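Local coordinates for protein Sodium/sialic acid symporter SiaT (Proteus mirabilis, PDB 5NV9) that couples the uptake of the sialic acid N-acetylneuraminic acid across the inner membrane to the sodium gradient, two sodium ions entering with each sugar, at residues 162-165 with 166-170; 384-387 with 388-392. All blocks are in the same frame, centred on the assembly; numbering follows the deposited sequence.

Contact 1. Residues 162-165 with 166-170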
ATOM      1  N   ILE A 162       3.544  -8.686 -15.244  1.00 25.37           N
ATOM      2  CA  ILE A 162       3.163  -8.068 -13.963  1.00 25.89           C
ATOM      3  C   ILE A 162       2.294  -6.814 -14.152  1.00 29.08           C
ATOM      4  O   ILE A 162       1.234  -6.658 -13.510  1.00 28.51           O
ATOM      5  CB  ILE A 162       4.394  -7.679 -13.103  1.00 24.59           C
ATOM      6  CG1 ILE A 162       5.201  -8.910 -12.699  1.00 22.37           C
ATOM      7  CG2 ILE A 162       3.966  -6.953 -11.842  1.00 25.70           C
ATOM      8  CD1 ILE A 162       6.634  -8.595 -12.370  1.00 22.70           C
ATOM      9  N   SER A 163       2.763  -5.916 -15.020  1.00 31.59           N
ATOM     10  CA  SER A 163       2.250  -4.561 -15.089  1.00 31.15           C
ATOM     11  C   SER A 163       1.235  -4.389 -16.232  1.00 28.88           C
ATOM     12  O   SER A 163       0.101  -3.923 -16.019  1.00 29.06           O
ATOM     13  CB  SER A 163       3.435  -3.569 -15.174  1.00 34.87           C
ATOM     14  OG  SER A 163       3.065  -2.321 -14.586  1.00 46.56           O
ATOM     15  N   LEU A 164       1.588  -4.807 -17.433  1.00 29.43           N
ATOM     16  CA  LEU A 164       0.724  -4.519 -18.575  1.00 32.88           C
ATOM     17  C   LEU A 164      -0.620  -5.233 -18.430  1.00 30.09           C
ATOM     18  O   LEU A 164      -1.687  -4.663 -18.602  1.00 31.20           O
ATOM     19  CB  LEU A 164       1.440  -4.879 -19.874  1.00 36.28           C
ATOM     20  CG  LEU A 164       1.090  -3.952 -21.034  1.00 47.02           C
ATOM     21  CD1 LEU A 164       2.069  -4.221 -22.166  1.00 52.03           C
ATOM     22  CD2 LEU A 164      -0.358  -4.098 -21.498  1.00 48.90           C
ATOM     23  N   LEU A 165      -0.556  -6.497 -18.086  1.00 31.67           N
ATOM     24  CA  LEU A 165      -1.740  -7.273 -17.850  1.00 31.38           C
ATOM     25  C   LEU A 165      -2.619  -6.697 -16.744  1.00 29.52           C
ATOM     26  O   LEU A 165      -3.856  -6.688 -16.873  1.00 26.36           O
ATOM     27  CB  LEU A 165      -1.385  -8.740 -17.531  1.00 32.62           C
ATOM     28  CG  LEU A 165      -0.953  -9.599 -18.721  1.00 35.69           C
ATOM     29  CD1 LEU A 165      -0.975 -11.060 -18.288  1.00 37.94           C
ATOM     30  CD2 LEU A 165      -1.826  -9.389 -19.957  1.00 35.73           C
ATOM     31  N   CYS A 166      -1.988  -6.263 -15.652  1.00 26.94           N
ATOM     32  CA  CYS A 166      -2.698  -5.558 -14.574  1.00 24.73           C
ATOM     33  C   CYS A 166      -3.458  -4.307 -15.074  1.00 24.69           C
ATOM     34  O   CYS A 166      -4.648  -4.110 -14.747  1.00 24.47           O
ATOM     35  CB  CYS A 166      -1.724  -5.153 -13.464  1.00 26.16           C
ATOM     36  SG  CYS A 166      -2.559  -4.567 -11.984  1.00 25.58           S
ATOM     37  N   ILE A 167      -2.788  -3.518 -15.918  1.00 23.20           N
ATOM     38  CA  ILE A 167      -3.360  -2.331 -16.536  1.00 25.74           C
ATOM     39  C   ILE A 167      -4.625  -2.670 -17.340  1.00 23.79           C
ATOM     40  O   ILE A 167      -5.572  -1.933 -17.296  1.00 23.29           O
ATOM     41  CB  ILE A 167      -2.314  -1.579 -17.451  1.00 26.26           C
ATOM     42  CG1 ILE A 167      -1.265  -0.909 -16.583  1.00 26.38           C
ATOM     43  CG2 ILE A 167      -2.987  -0.540 -18.349  1.00 29.29           C
ATOM     44  CD1 ILE A 167      -0.021  -0.442 -17.306  1.00 25.89           C
ATOM     45  N   ILE A 168      -4.615  -3.775 -18.063  1.00 24.18           N
ATOM     46  CA  ILE A 168      -5.710  -4.142 -18.931  1.00 23.21           C
ATOM     47  C   ILE A 168      -6.958  -4.482 -18.131  1.00 23.02           C
ATOM     48  O   ILE A 168      -8.014  -3.882 -18.346  1.00 24.12           O
ATOM     49  CB  ILE A 168      -5.285  -5.250 -19.912  1.00 25.62           C
ATOM     50  CG1 ILE A 168      -4.353  -4.622 -20.954  1.00 25.75           C
ATOM     51  CG2 ILE A 168      -6.515  -5.830 -20.607  1.00 26.15           C
ATOM     52  CD1 ILE A 168      -3.549  -5.632 -21.715  1.00 29.05           C
ATOM     53  N   TYR A 169      -6.833  -5.365 -17.143  1.00 22.94           N
ATOM     54  CA  TYR A 169      -8.005  -5.730 -16.337  1.00 22.81           C
ATOM     55  C   TYR A 169      -8.477  -4.577 -15.486  1.00 22.66           C
ATOM     56  O   TYR A 169      -9.654  -4.483 -15.241  1.00 26.15           O
ATOM     57  CB  TYR A 169      -7.830  -7.041 -15.525  1.00 22.58           C
ATOM     58  CG  TYR A 169      -7.015  -6.999 -14.221  1.00 22.60           C
ATOM     59  CD1 TYR A 169      -7.470  -6.320 -13.077  1.00 22.69           C
ATOM     60  CD2 TYR A 169      -5.860  -7.731 -14.100  1.00 24.91           C
ATOM     61  CE1 TYR A 169      -6.732  -6.334 -11.889  1.00 23.16           C
ATOM     62  CE2 TYR A 169      -5.106  -7.723 -12.905  1.00 27.50           C
ATOM     63  CZ  TYR A 169      -5.547  -7.028 -11.799  1.00 23.71           C
ATOM     64  OH  TYR A 169      -4.772  -7.041 -10.623  1.00 25.27           O
ATOM     65  N   THR A 170      -7.574  -3.711 -15.023  1.00 24.53           N
ATOM     66  CA  THR A 170      -7.957  -2.531 -14.199  1.00 23.78           C
ATOM     67  C   THR A 170      -8.760  -1.539 -15.050  1.00 20.95           C
ATOM     68  O   THR A 170      -9.856  -1.130 -14.704  1.00 19.32           O
ATOM     69  CB  THR A 170      -6.712  -1.824 -13.583  1.00 26.43           C
ATOM     70  OG1 THR A 170      -6.009  -2.715 -12.708  1.00 24.23           O
ATOM     71  CG2 THR A 170      -7.103  -0.625 -12.771  1.00 26.62           C
TER
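Leu-164 and Ile-168 meet in a local i to i+4 contact in the transmembrane span 155-172, the first part of helix 155-203. Leu-164 is on the surface, while the side with Cys-166 and Tyr-169 is buried. Leu-164 sends CD2 obliquely across to CD1 of Ile-168, 3.5 Å away. Leu-165 CD2 reaches the same Ile-168 CD1 more loosely, at 4.5 Å. Leu-165 and Ile-168 also pack on Leu-22 of helix 8-29. Ile-167 N bonds to Ser-163 O at 2.9 Å. Leu-165 O receives Tyr-169 N at 3.3 Å and a weak bond from Ile-168 N. In this protein of the LeuT fold the helix widens at 162-164. Ile-162 O takes no backbone N-H of 166-170 and accepts Gln-341 NE2 of helix 328-361 instead. With chi1 78°, the Tyr-169 ring lies back over the preceding turn, with Cys-166 O 3.7 Å above its face, over the centre. Tyr-169 OH is hydrogen-bonded to Gln-185 NE2, and the side chain lies about 6 Å from a bound sodium ion. Thr-170 OG1 bonds to Cys-166 O at 2.8 Å, from above the carbonyl plane. That oxygen also accepts Thr-170 N, so two bonds grip it.

Contact 2. Residues 384-387 with 388-392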
ATOM      1  N   ALA A 384      -1.111   6.739 -16.685  1.00 27.41           N
ATOM      2  CA  ALA A 384      -0.419   6.405 -15.441  1.00 27.72           C
ATOM      3  C   ALA A 384       0.301   5.044 -15.535  1.00 29.93           C
ATOM      4  O   ALA A 384       1.464   4.918 -15.141  1.00 28.64           O
ATOM      5  CB  ALA A 384      -1.413   6.422 -14.289  1.00 26.33           C
ATOM      6  N   GLY A 385      -0.411   4.046 -16.072  1.00 31.65           N
ATOM      7  CA  GLY A 385       0.135   2.728 -16.346  1.00 33.11           C
ATOM      8  C   GLY A 385       1.418   2.771 -17.157  1.00 33.92           C
ATOM      9  O   GLY A 385       2.420   2.149 -16.768  1.00 29.25           O
ATOM     10  N   ILE A 386       1.384   3.523 -18.271  1.00 35.65           N
ATOM     11  CA  ILE A 386       2.539   3.675 -19.146  1.00 34.33           C
ATOM     12  C   ILE A 386       3.703   4.302 -18.429  1.00 33.96           C
ATOM     13  O   ILE A 386       4.778   3.709 -18.400  1.00 35.47           O
ATOM     14  CB  ILE A 386       2.191   4.432 -20.452  1.00 34.37           C
ATOM     15  CG1 ILE A 386       1.413   3.481 -21.364  1.00 35.41           C
ATOM     16  CG2 ILE A 386       3.456   4.866 -21.157  1.00 33.50           C
ATOM     17  CD1 ILE A 386       0.627   4.140 -22.464  1.00 36.51           C
ATOM     18  N   PHE A 387       3.486   5.459 -17.805  1.00 33.99           N
ATOM     19  CA  PHE A 387       4.522   6.108 -16.999  1.00 35.95           C
ATOM     20  C   PHE A 387       5.103   5.211 -15.871  1.00 35.43           C
ATOM     21  O   PHE A 387       6.300   5.232 -15.608  1.00 31.64           O
ATOM     22  CB  PHE A 387       4.019   7.421 -16.340  1.00 39.65           C
ATOM     23  CG  PHE A 387       3.744   8.582 -17.284  1.00 46.94           C
ATOM     24  CD1 PHE A 387       4.430   8.756 -18.479  1.00 52.66           C
ATOM     25  CD2 PHE A 387       2.826   9.561 -16.909  1.00 53.48           C
ATOM     26  CE1 PHE A 387       4.160   9.840 -19.297  1.00 52.11           C
ATOM     27  CE2 PHE A 387       2.569  10.655 -17.715  1.00 54.40           C
ATOM     28  CZ  PHE A 387       3.232  10.782 -18.921  1.00 55.03           C
ATOM     29  N   SER A 388       4.252   4.482 -15.162  1.00 35.38           N
ATOM     30  CA  SER A 388       4.684   3.634 -14.044  1.00 35.55           C
ATOM     31  C   SER A 388       5.564   2.516 -14.547  1.00 35.03           C
ATOM     32  O   SER A 388       6.543   2.154 -13.892  1.00 33.29           O
ATOM     33  CB  SER A 388       3.486   2.979 -13.356  1.00 40.15           C
ATOM     34  OG  SER A 388       3.120   3.707 -12.229  1.00 47.38           O
ATOM     35  N   SER A 389       5.173   1.982 -15.704  1.00 33.67           N
ATOM     36  CA  SER A 389       5.853   0.878 -16.360  1.00 35.84           C
ATOM     37  C   SER A 389       7.195   1.256 -16.952  1.00 40.11           C
ATOM     38  O   SER A 389       8.148   0.492 -16.814  1.00 36.76           O
ATOM     39  CB  SER A 389       4.989   0.306 -17.463  1.00 34.32           C
ATOM     40  OG  SER A 389       3.847  -0.323 -16.923  1.00 35.92           O
ATOM     41  N   LEU A 390       7.254   2.401 -17.635  1.00 40.36           N
ATOM     42  CA  LEU A 390       8.534   2.923 -18.129  1.00 38.13           C
ATOM     43  C   LEU A 390       9.501   3.102 -16.966  1.00 36.28           C
ATOM     44  O   LEU A 390      10.667   2.637 -17.018  1.00 34.78           O
ATOM     45  CB  LEU A 390       8.332   4.264 -18.830  1.00 39.79           C
ATOM     46  CG  LEU A 390       7.434   4.208 -20.047  1.00 37.78           C
ATOM     47  CD1 LEU A 390       7.307   5.581 -20.678  1.00 40.50           C
ATOM     48  CD2 LEU A 390       8.001   3.211 -21.010  1.00 39.95           C
ATOM     49  N   ALA A 391       9.033   3.767 -15.906  1.00 31.23           N
ATOM     50  CA  ALA A 391       9.870   3.935 -14.750  1.00 34.20           C
ATOM     51  C   ALA A 391      10.391   2.564 -14.287  1.00 41.64           C
ATOM     52  O   ALA A 391      11.593   2.389 -14.102  1.00 43.05           O
ATOM     53  CB  ALA A 391       9.145   4.636 -13.643  1.00 36.75           C
ATOM     54  N   ALA A 392       9.501   1.579 -14.173  1.00 39.79           N
ATOM     55  CA  ALA A 392       9.907   0.252 -13.783  1.00 37.17           C
ATOM     56  C   ALA A 392      10.901  -0.342 -14.752  1.00 33.79           C
ATOM     57  O   ALA A 392      11.858  -0.955 -14.327  1.00 35.27           O
ATOM     58  CB  ALA A 392       8.695  -0.670 -13.628  1.00 37.91           C
TER
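Ile-386 and Leu-390 lie side by side and point the same way, one turn apart on helix 370-398, a transmembrane helix of the LeuT fold. The touching branches are Ile-386 CG2 and Leu-390 CD1, 3.9 Å apart. Ile-386 carries CG2 anti to its own N, with CG1 beside that N (chi1 -75°). Both residues are on the surface of the protein, where they may face lipid. Leu-390 CG also sits over the backbone, 3.2 Å from Ile-386 O. The same oxygen takes the Leu-390 N-H in a nearly straight bond of 171°.

Ser-389 turns back on the preceding turn. Its OG stands beside its own N (chi1 -67°) and bonds to Gly-385 O at 2.9 Å. Ser-389 N reaches the same oxygen at 3.0 Å. The two donors come from opposite faces of the carbonyl plane. Gly-385 has no side chain, and CD1 of Ile-167 from helix 155-203 packs against its CA.

Ser-388 N bonds to Ala-384 O at 2.8 Å. Ser-388 OG is hydrogen-bonded to Ile-133 O of helix 118-151, and the side chain packs on Val-136. Ala-391 CB lies 3.5 Å from Phe-387 O and packs on Ala-137 of helix 118-151. Ser-389 OG gives its proton to Gly-385 O, so in its probable bond with Ser-163 OG it would be the acceptor.

How the contacts relate
Contact 1 is mostly buried, while contact 2 is only partly so. Each lies within one transmembrane span, 155-172 for contact 1 and 375-396 for contact 2, and their centres are 11 Å apart. Both spans pack on helices 118-151 and 328-361, and the two contacts touch directly through their serines. In each, a hydroxyl gives a carbonyl one turn back a second bond. The surroundings differ. Contact 1 holds a buried tyrosine, hydrogen-bonded to Gln-185, close to the second sodium site. Contact 2 has a phenylalanine on the surface and small residues against its neighbours. It lies farther from the sodium ions and about as far from the sugar.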